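PDB 3PE8: enoyl-CoA hydratase from Mycobacterium smegmatis, which probably catalyses the reversible hydration of trans-2-enoyl-CoA thioesters to 3-hydroxyacyl-CoA and carries a bound zinc ion. Local coordinates for residues G106-E109 against L110-C114; L134-W138 against G139-R143; V142-P145 against Q146-V150; D167-A171 against G172-E176. All coordinates share one frame; numbering follows the deposited sequence.

Interaction 1 (G106-E109 against L110-C114); sequences GGLE and LALYC. With ZN (zinc ion), chain C.
In this crotonase-fold protein, residues 106-113 form a buried helix near the centre of the chain. Its first turn, G106 to E109, passes into L110 to Y113 through i to i+4 backbone bonds. L110 N donates to G106 O at 2.9 Å, A111 N to G107 O at 3.1 Å and L112 N to L108 O at 2.9 Å. The last bond, from Y113 N to E109 O, is more bent, with an N-H...O angle of 137°. In relatives the start of this helix supplies a backbone N-H to the oxyanion hole that binds the thioester carbonyl, and the same is probable here.

E109 carries the metal site. CG lies beside its backbone N and opposite its carbonyl carbon (chi1 -74°), and the chain then runs out extended to the zinc ion. OE2 makes the metal bond, 2.0 Å from zinc. OE1 stays 3.4 Å from the metal, so the carboxylate binds through one oxygen. H129 NE2 and two waters are the other zinc ligands. OE1 instead accepts backbone N-H groups from W138 and L140, and these bonds limit rotation of the carboxylate.

Another side of the helix is apolar. L108 CG meets L112 CD1 at 4.0 Å, the two side chains crossing at a slant. L112 also packs on L144 and L173, and A111 on I99 of strand 95-99. Y113 stacks its ring with W88 and packs on W138. Its CD2 also rests 3.2 Å from E109 O, the same carbonyl that accepts its N-H.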
# COMPACT_ATOMS: atom_id res chain seq x y z
N GLY A 106 -10.72 24.44 -8.86
CA GLY A 106 -11.14 24.20 -7.47
C GLY A 106 -12.60 23.83 -7.34
O GLY A 106 -12.97 23.11 -6.41
N GLY A 107 -13.45 24.31 -8.23
CA GLY A 107 -14.83 23.88 -8.21
C GLY A 107 -15.05 22.43 -8.63
O GLY A 107 -15.99 21.78 -8.18
N LEU A 108 -14.20 21.94 -9.53
CA LEU A 108 -14.21 20.51 -9.87
C LEU A 108 -13.71 19.70 -8.66
O LEU A 108 -14.28 18.66 -8.35
CB LEU A 108 -13.35 20.24 -11.12
CG LEU A 108 -13.11 18.80 -11.54
CD1 LEU A 108 -14.43 18.02 -11.70
CD2 LEU A 108 -12.27 18.79 -12.87
N GLU A 109 -12.71 20.22 -7.95
CA GLU A 109 -12.26 19.56 -6.71
C GLU A 109 -13.39 19.53 -5.66
O GLU A 109 -13.59 18.49 -5.03
CB GLU A 109 -11.01 20.24 -6.15
CG GLU A 109 -9.77 19.89 -7.00
CD GLU A 109 -8.51 20.67 -6.69
OE1 GLU A 109 -7.49 20.02 -6.35
OE2 GLU A 109 -8.57 21.90 -6.81
N LEU A 110 -14.17 20.60 -5.55
CA LEU A 110 -15.35 20.55 -4.65
C LEU A 110 -16.32 19.45 -5.07
O LEU A 110 -16.79 18.67 -4.24
CB LEU A 110 -16.08 21.89 -4.57
CG LEU A 110 -15.62 23.01 -3.69
CD1 LEU A 110 -16.79 24.02 -3.60
CD2 LEU A 110 -15.19 22.58 -2.27
N ALA A 111 -16.59 19.35 -6.37
CA ALA A 111 -17.48 18.31 -6.86
C ALA A 111 -16.95 16.92 -6.54
O ALA A 111 -17.70 16.04 -6.17
CB ALA A 111 -17.75 18.48 -8.38
N LEU A 112 -15.63 16.74 -6.73
CA LEU A 112 -14.95 15.47 -6.49
C LEU A 112 -14.98 15.02 -5.01
O LEU A 112 -14.82 13.84 -4.74
CB LEU A 112 -13.51 15.53 -7.02
CG LEU A 112 -13.39 15.55 -8.54
CD1 LEU A 112 -11.94 15.96 -8.96
CD2 LEU A 112 -13.76 14.22 -9.19
N TYR A 113 -15.12 15.96 -4.08
CA TYR A 113 -15.28 15.62 -2.67
C TYR A 113 -16.65 15.03 -2.34
O TYR A 113 -16.79 14.35 -1.33
CB TYR A 113 -15.12 16.85 -1.77
CG TYR A 113 -13.72 17.28 -1.45
CD1 TYR A 113 -12.90 16.50 -0.69
CD2 TYR A 113 -13.25 18.50 -1.88
CE1 TYR A 113 -11.61 16.90 -0.36
CE2 TYR A 113 -11.96 18.92 -1.55
CZ TYR A 113 -11.15 18.11 -0.81
OH TYR A 113 -9.87 18.55 -0.49
N CYS A 114 -17.66 15.36 -3.13
CA CYS A 114 -19.01 14.88 -2.80
C CYS A 114 -19.12 13.36 -2.88
O CYS A 114 -18.45 12.73 -3.69
CB CYS A 114 -20.04 15.52 -3.74
SG CYS A 114 -20.18 17.33 -3.60
ZN ZN C . -7.13 23.33 -7.05
O HOH W 1 -7.99 25.36 -7.49
O HOH W 2 -5.88 23.44 -5.64

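Interaction 2 (L134-W138 against G139-R143); sequences LMPTW and GLSVR
The loop 134-138 is extended up to P136, turns at T137 and W138, and runs straight into helix 140-148, with P136 CA 5.9 Å from L140 CA. G139 is the N-cap and turns the chain with a positive phi of 88°, a conformation that glycine adopts easily. G139 O accepts two N-H groups, from V142 at 3.0 Å and from R143 at 2.8 Å, and so closes the first helical turn.

P136 packs over the start of the helix. Its CB meets L140 CB at 3.8 Å, and its CG lies 4.1 Å from S141 CB. S141 OG turns between its own N and carbonyl carbon (chi1 63°) and is hydrogen-bonded to E224.

R143 reaches back with an extended chain. W138 O lies at the edge of its guanidinium, in the plane, 3.5 Å from NH1. A water ties the two together: it donates to W138 O at 2.7 Å and accepts from R143 NH1 at 3.0 Å.

The W138 indole packs on L110 of helix 106-113 and meets F42 edge-to-face. E224, on helix 199-234, also accepts the N-H of G139, while Y209 of a second subunit packs on L140.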
# COMPACT_ATOMS: atom_id res chain seq x y z
N LEU A 134 -0.83 26.51 -12.10
CA LEU A 134 -0.95 26.10 -10.70
C LEU A 134 -0.98 24.57 -10.65
O LEU A 134 -1.35 23.90 -11.64
CB LEU A 134 -2.21 26.68 -10.05
CG LEU A 134 -2.27 28.21 -9.93
CD1 LEU A 134 -3.61 28.69 -9.42
CD2 LEU A 134 -1.12 28.76 -9.05
N MET A 135 -0.51 24.01 -9.54
CA MET A 135 -0.70 22.58 -9.27
C MET A 135 -1.85 22.38 -8.28
O MET A 135 -2.03 23.18 -7.36
CB MET A 135 0.59 21.99 -8.71
CG MET A 135 1.70 21.90 -9.71
SD MET A 135 1.46 20.70 -11.02
CE MET A 135 1.88 19.22 -10.06
N PRO A 136 -2.60 21.26 -8.42
CA PRO A 136 -3.75 21.01 -7.54
C PRO A 136 -3.32 20.62 -6.13
O PRO A 136 -2.32 19.92 -5.95
CB PRO A 136 -4.47 19.84 -8.24
CG PRO A 136 -3.40 19.14 -8.96
CD PRO A 136 -2.45 20.21 -9.42
N THR A 137 -4.06 21.10 -5.12
CA THR A 137 -3.80 20.75 -3.74
C THR A 137 -5.05 20.26 -3.00
O THR A 137 -4.98 19.93 -1.81
CB THR A 137 -3.20 21.96 -2.95
OG1 THR A 137 -4.16 23.00 -2.85
CG2 THR A 137 -1.92 22.46 -3.63
N TRP A 138 -6.18 20.16 -3.70
CA TRP A 138 -7.42 19.68 -3.10
C TRP A 138 -7.87 18.37 -3.74
O TRP A 138 -9.06 18.07 -3.83
CB TRP A 138 -8.54 20.70 -3.23
CG TRP A 138 -8.53 21.84 -2.26
CD1 TRP A 138 -7.57 22.16 -1.34
CD2 TRP A 138 -9.55 22.85 -2.14
NE1 TRP A 138 -7.93 23.30 -0.64
CE2 TRP A 138 -9.13 23.75 -1.13
CE3 TRP A 138 -10.77 23.09 -2.80
CZ2 TRP A 138 -9.90 24.85 -0.75
CZ3 TRP A 138 -11.51 24.19 -2.43
CH2 TRP A 138 -11.08 25.06 -1.42
N GLY A 139 -6.90 17.59 -4.15
CA GLY A 139 -7.14 16.23 -4.59
C GLY A 139 -7.49 15.98 -6.04
O GLY A 139 -7.73 14.81 -6.40
N LEU A 140 -7.47 17.00 -6.88
CA LEU A 140 -7.85 16.77 -8.28
C LEU A 140 -7.05 15.62 -8.90
O LEU A 140 -7.58 14.79 -9.62
CB LEU A 140 -7.70 18.03 -9.10
CG LEU A 140 -8.36 18.00 -10.49
CD1 LEU A 140 -8.87 19.35 -10.85
CD2 LEU A 140 -7.27 17.49 -11.47
N SER A 141 -5.73 15.59 -8.68
CA SER A 141 -4.89 14.63 -9.40
C SER A 141 -5.04 13.18 -8.89
O SER A 141 -4.62 12.23 -9.56
CB SER A 141 -3.42 15.08 -9.40
OG SER A 141 -2.85 15.15 -8.12
N VAL A 142 -5.69 13.04 -7.75
CA VAL A 142 -6.03 11.74 -7.19
C VAL A 142 -7.47 11.35 -7.55
O VAL A 142 -7.72 10.26 -8.06
CB VAL A 142 -5.85 11.73 -5.68
CG1 VAL A 142 -6.20 10.35 -5.09
CG2 VAL A 142 -4.37 12.13 -5.38
N ARG A 143 -8.40 12.26 -7.27
CA ARG A 143 -9.81 11.93 -7.42
C ARG A 143 -10.33 11.99 -8.85
O ARG A 143 -11.31 11.30 -9.16
CB ARG A 143 -10.68 12.77 -6.50
CG ARG A 143 -10.36 12.61 -5.02
CD ARG A 143 -11.44 13.17 -4.08
NE ARG A 143 -10.99 12.93 -2.72
CZ ARG A 143 -10.24 13.76 -1.99
NH1 ARG A 143 -9.97 14.99 -2.41
NH2 ARG A 143 -9.78 13.35 -0.81
O HOH W 3 -11.29 16.62 -4.51

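Interaction 3 (V142-P145 against Q146-V150); sequences VRLP and QKVGV
This is a local contact along helix 140-148, from V142 to just past the glycine that ends it, where L144 packs on V148 and R143 lies beside Q146. One side of the helix faces helix 106-113, and another faces helix 199-234. L144 CD1 touches V148 CG1 at 3.6 Å. Both side chains point the same way and reach A153 of the next helix. V148 CG1 is wedged between its own N and carbonyl carbon (chi1 88°), which brings it 3.3 Å from L144 O.

The backbone is irregular. P145 has no N-H to give, and the helix kinks there. Q146 N makes only a weak bond to V142 O. L144 O takes two donors. V148 N approaches it nearly along the C=O axis at 2.9 Å, while K147 N comes from well above the carbonyl plane at 3.2 Å. K147 N is also shared with R143 O, at 3.0 Å.

In this crotonase-fold subunit the helix lies between helix 106-113 and neighbouring subunits. G149 ends helix 140-148 with a positive phi of 98° and N-caps helix 150-159. Its N makes a weak bond to P145 O. Y209 of a second subunit packs on L144 and P145, and V150 of a third packs on Q146 and K147.

R143 and Q146 run alongside each other, their guanidinium and amide planes 38° apart. A water donates to Q146 OE1 at 2.8 Å and accepts weakly from R143 NE, in the guanidinium plane. Q146 NE2 bonds to D213. K147 extends fully, and its NZ is hydrogen-bonded to L112 O. K147 NZ stays 5.5 Å from R143 NE.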
# COMPACT_ATOMS: atom_id res chain seq x y z
N VAL A 142 -5.69 13.04 -7.75
CA VAL A 142 -6.03 11.74 -7.19
C VAL A 142 -7.47 11.35 -7.55
O VAL A 142 -7.72 10.26 -8.06
CB VAL A 142 -5.85 11.73 -5.68
CG1 VAL A 142 -6.20 10.35 -5.09
CG2 VAL A 142 -4.37 12.13 -5.38
N ARG A 143 -8.40 12.26 -7.27
CA ARG A 143 -9.81 11.93 -7.42
C ARG A 143 -10.33 11.99 -8.85
O ARG A 143 -11.31 11.30 -9.16
CB ARG A 143 -10.68 12.77 -6.50
CG ARG A 143 -10.36 12.61 -5.02
CD ARG A 143 -11.44 13.17 -4.08
NE ARG A 143 -10.99 12.93 -2.72
CZ ARG A 143 -10.24 13.76 -1.99
NH1 ARG A 143 -9.97 14.99 -2.41
NH2 ARG A 143 -9.78 13.35 -0.81
N LEU A 144 -9.75 12.81 -9.71
CA LEU A 144 -10.24 12.87 -11.11
C LEU A 144 -9.99 11.55 -11.81
O LEU A 144 -10.94 10.95 -12.32
CB LEU A 144 -9.74 14.10 -11.85
CG LEU A 144 -10.40 14.31 -13.21
CD1 LEU A 144 -11.93 14.50 -13.13
CD2 LEU A 144 -9.70 15.46 -13.91
N PRO A 145 -8.77 10.98 -11.77
CA PRO A 145 -8.66 9.62 -12.39
C PRO A 145 -9.53 8.57 -11.71
O PRO A 145 -10.06 7.68 -12.36
CB PRO A 145 -7.18 9.26 -12.26
CG PRO A 145 -6.52 10.49 -11.81
CD PRO A 145 -7.47 11.48 -11.31
N GLN A 146 -9.67 8.67 -10.38
CA GLN A 146 -10.52 7.76 -9.62
C GLN A 146 -11.97 7.75 -10.11
O GLN A 146 -12.62 6.67 -10.14
CB GLN A 146 -10.46 8.12 -8.14
CG GLN A 146 -11.26 7.29 -7.24
CD GLN A 146 -11.29 7.79 -5.82
OE1 GLN A 146 -11.42 8.99 -5.57
NE2 GLN A 146 -11.15 6.87 -4.85
N LYS A 147 -12.49 8.92 -10.46
CA LYS A 147 -13.94 9.09 -10.73
C LYS A 147 -14.32 9.24 -12.20
O LYS A 147 -15.49 9.03 -12.54
CB LYS A 147 -14.49 10.20 -9.83
CG LYS A 147 -14.30 9.86 -8.36
CD LYS A 147 -15.03 10.81 -7.39
CE LYS A 147 -14.83 10.41 -5.97
NZ LYS A 147 -15.73 11.19 -5.02
N VAL A 148 -13.38 9.62 -13.08
CA VAL A 148 -13.66 9.74 -14.51
C VAL A 148 -12.81 8.81 -15.38
O VAL A 148 -13.08 8.72 -16.59
CB VAL A 148 -13.54 11.23 -14.92
CG1 VAL A 148 -12.08 11.62 -15.33
CG2 VAL A 148 -14.56 11.69 -15.97
N GLY A 149 -11.82 8.13 -14.78
CA GLY A 149 -10.88 7.27 -15.49
C GLY A 149 -9.56 7.94 -15.79
O GLY A 149 -9.47 9.17 -15.90
N VAL A 150 -8.52 7.12 -15.92
CA VAL A 150 -7.15 7.60 -16.08
C VAL A 150 -6.98 8.45 -17.35
O VAL A 150 -6.54 9.61 -17.29
CB VAL A 150 -6.12 6.47 -16.08
CG1 VAL A 150 -4.73 7.04 -16.27
CG2 VAL A 150 -6.24 5.65 -14.80
O HOH W 4 -11.95 10.03 -3.08

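Interaction 4 (D167-A171 against G172-E176); sequences DALRA and GLVTE
Backbone hydrogen bonds to A168 and L169 hold the residues that leave helix 165-171. L173 N donates to A168 O at 2.9 Å. G172 N lies above the plane of the L169 carbonyl and donates to L169 O at 3.2 Å. G172 N also makes a weak bond to A168 O. A water adds another tie, donating to L169 O at 2.7 Å and to V174 O at 2.8 Å.

Apolar contacts follow the same path. A168 CB meets L173 CB at 4.2 Å and V174 CG2 at the same distance. V174 CG2 also packs on L169 CB, at 4.0 Å. The L169 side chain swings opposite its own N (chi1 -179°), which lays CD1 along the departing loop. There CD1 is 3.5 Å from V174 O and also meets the peptide between T175 and E176.

The two backbone bonds, L173 N to A168 O and G172 N to L169 O, with the positive phi of G172 (97°), make a Schellman motif. The packing of A168 on L173 is the apolar pair expected across such a helix end. The turn sends the chain toward strand 177-178 at the edge of the main sheet, beside strand 116-120. F125 packs on A168, L173 and V174 from strand 124-126.

One charged pair is local. D167 OD1 sits over one face of the R170 guanidinium, toward its rim, so only charge attraction links them. The other polar side chains have partners elsewhere. T175 OG1 is hydrogen-bonded to L117 O. E176 makes salt bridges to R189 and, across the interface, to R155 of a third subunit.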
# COMPACT_ATOMS: atom_id res chain seq x y z
N ASP A 167 -21.12 13.23 -21.21
CA ASP A 167 -19.85 12.50 -21.16
C ASP A 167 -19.45 12.19 -19.73
O ASP A 167 -18.88 11.11 -19.47
CB ASP A 167 -18.74 13.24 -21.94
CG ASP A 167 -18.91 13.13 -23.49
OD1 ASP A 167 -19.79 12.37 -23.97
OD2 ASP A 167 -18.15 13.83 -24.22
N ALA A 168 -19.78 13.08 -18.78
CA ALA A 168 -19.54 12.84 -17.36
C ALA A 168 -20.33 11.63 -16.87
O ALA A 168 -19.81 10.80 -16.11
CB ALA A 168 -19.89 14.11 -16.49
N LEU A 169 -21.57 11.51 -17.36
CA LEU A 169 -22.42 10.34 -17.02
C LEU A 169 -21.80 9.05 -17.60
O LEU A 169 -21.65 8.03 -16.86
CB LEU A 169 -23.85 10.56 -17.52
CG LEU A 169 -24.83 9.43 -17.21
CD1 LEU A 169 -25.08 9.23 -15.71
CD2 LEU A 169 -26.15 9.74 -17.98
N ARG A 170 -21.40 9.08 -18.87
CA ARG A 170 -20.78 7.91 -19.55
C ARG A 170 -19.54 7.47 -18.78
O ARG A 170 -19.31 6.27 -18.58
CB ARG A 170 -20.42 8.28 -20.98
CG ARG A 170 -19.74 7.14 -21.74
CD ARG A 170 -19.50 7.49 -23.18
NE ARG A 170 -18.48 8.52 -23.32
CZ ARG A 170 -18.37 9.35 -24.37
NH1 ARG A 170 -19.21 9.30 -25.41
NH2 ARG A 170 -17.40 10.26 -24.37
N ALA A 171 -18.75 8.44 -18.34
CA ALA A 171 -17.49 8.15 -17.67
C ALA A 171 -17.61 7.72 -16.22
O ALA A 171 -16.63 7.18 -15.68
CB ALA A 171 -16.55 9.39 -17.73
N GLY A 172 -18.74 7.98 -15.57
CA GLY A 172 -18.95 7.64 -14.16
C GLY A 172 -18.72 8.74 -13.16
O GLY A 172 -18.75 8.51 -11.95
N LEU A 173 -18.48 9.95 -13.65
CA LEU A 173 -18.26 11.07 -12.76
C LEU A 173 -19.54 11.50 -12.05
O LEU A 173 -19.47 11.99 -10.93
CB LEU A 173 -17.63 12.25 -13.52
CG LEU A 173 -17.35 13.52 -12.76
CD1 LEU A 173 -16.39 13.36 -11.58
CD2 LEU A 173 -16.81 14.63 -13.73
N VAL A 174 -20.68 11.36 -12.73
CA VAL A 174 -21.98 11.66 -12.15
C VAL A 174 -22.87 10.44 -12.28
O VAL A 174 -22.66 9.55 -13.15
CB VAL A 174 -22.67 12.90 -12.77
CG1 VAL A 174 -21.75 14.12 -12.69
CG2 VAL A 174 -23.11 12.63 -14.23
N THR A 175 -23.85 10.37 -11.39
CA THR A 175 -24.77 9.22 -11.37
C THR A 175 -26.03 9.38 -12.24
O THR A 175 -26.72 8.39 -12.59
CB THR A 175 -25.25 8.90 -9.96
OG1 THR A 175 -26.03 9.96 -9.39
CG2 THR A 175 -24.06 8.52 -9.01
N GLU A 176 -26.33 10.62 -12.61
CA GLU A 176 -27.60 10.98 -13.22
C GLU A 176 -27.47 12.36 -13.85
O GLU A 176 -26.80 13.23 -13.29
CB GLU A 176 -28.69 10.96 -12.14
CG GLU A 176 -30.09 11.14 -12.63
CD GLU A 176 -31.15 11.03 -11.52
OE1 GLU A 176 -30.82 10.97 -10.30
OE2 GLU A 176 -32.35 11.07 -11.90
O HOH W 5 -22.76 7.11 -14.53

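Interactions 1 and 2 are buried. Interaction 1 lies nearest the chain centre and alone of the four holds a zinc ligand. The E109 carboxylate joins the two. Interactions 2 and 3 share V142 and R143 on helix 140-148, one at its start and the other running to its end, and both touch the second subunit. Interactions 3 and 4 are only partly buried, reach the third subunit and meet through V148 on A171 and L173. Both end a helix with a positive-phi glycine, while interaction 2 uses one to start a helix. Metal binding marks interaction 1, water bridges join the segments of the other three, and salt bridges appear in interaction 4.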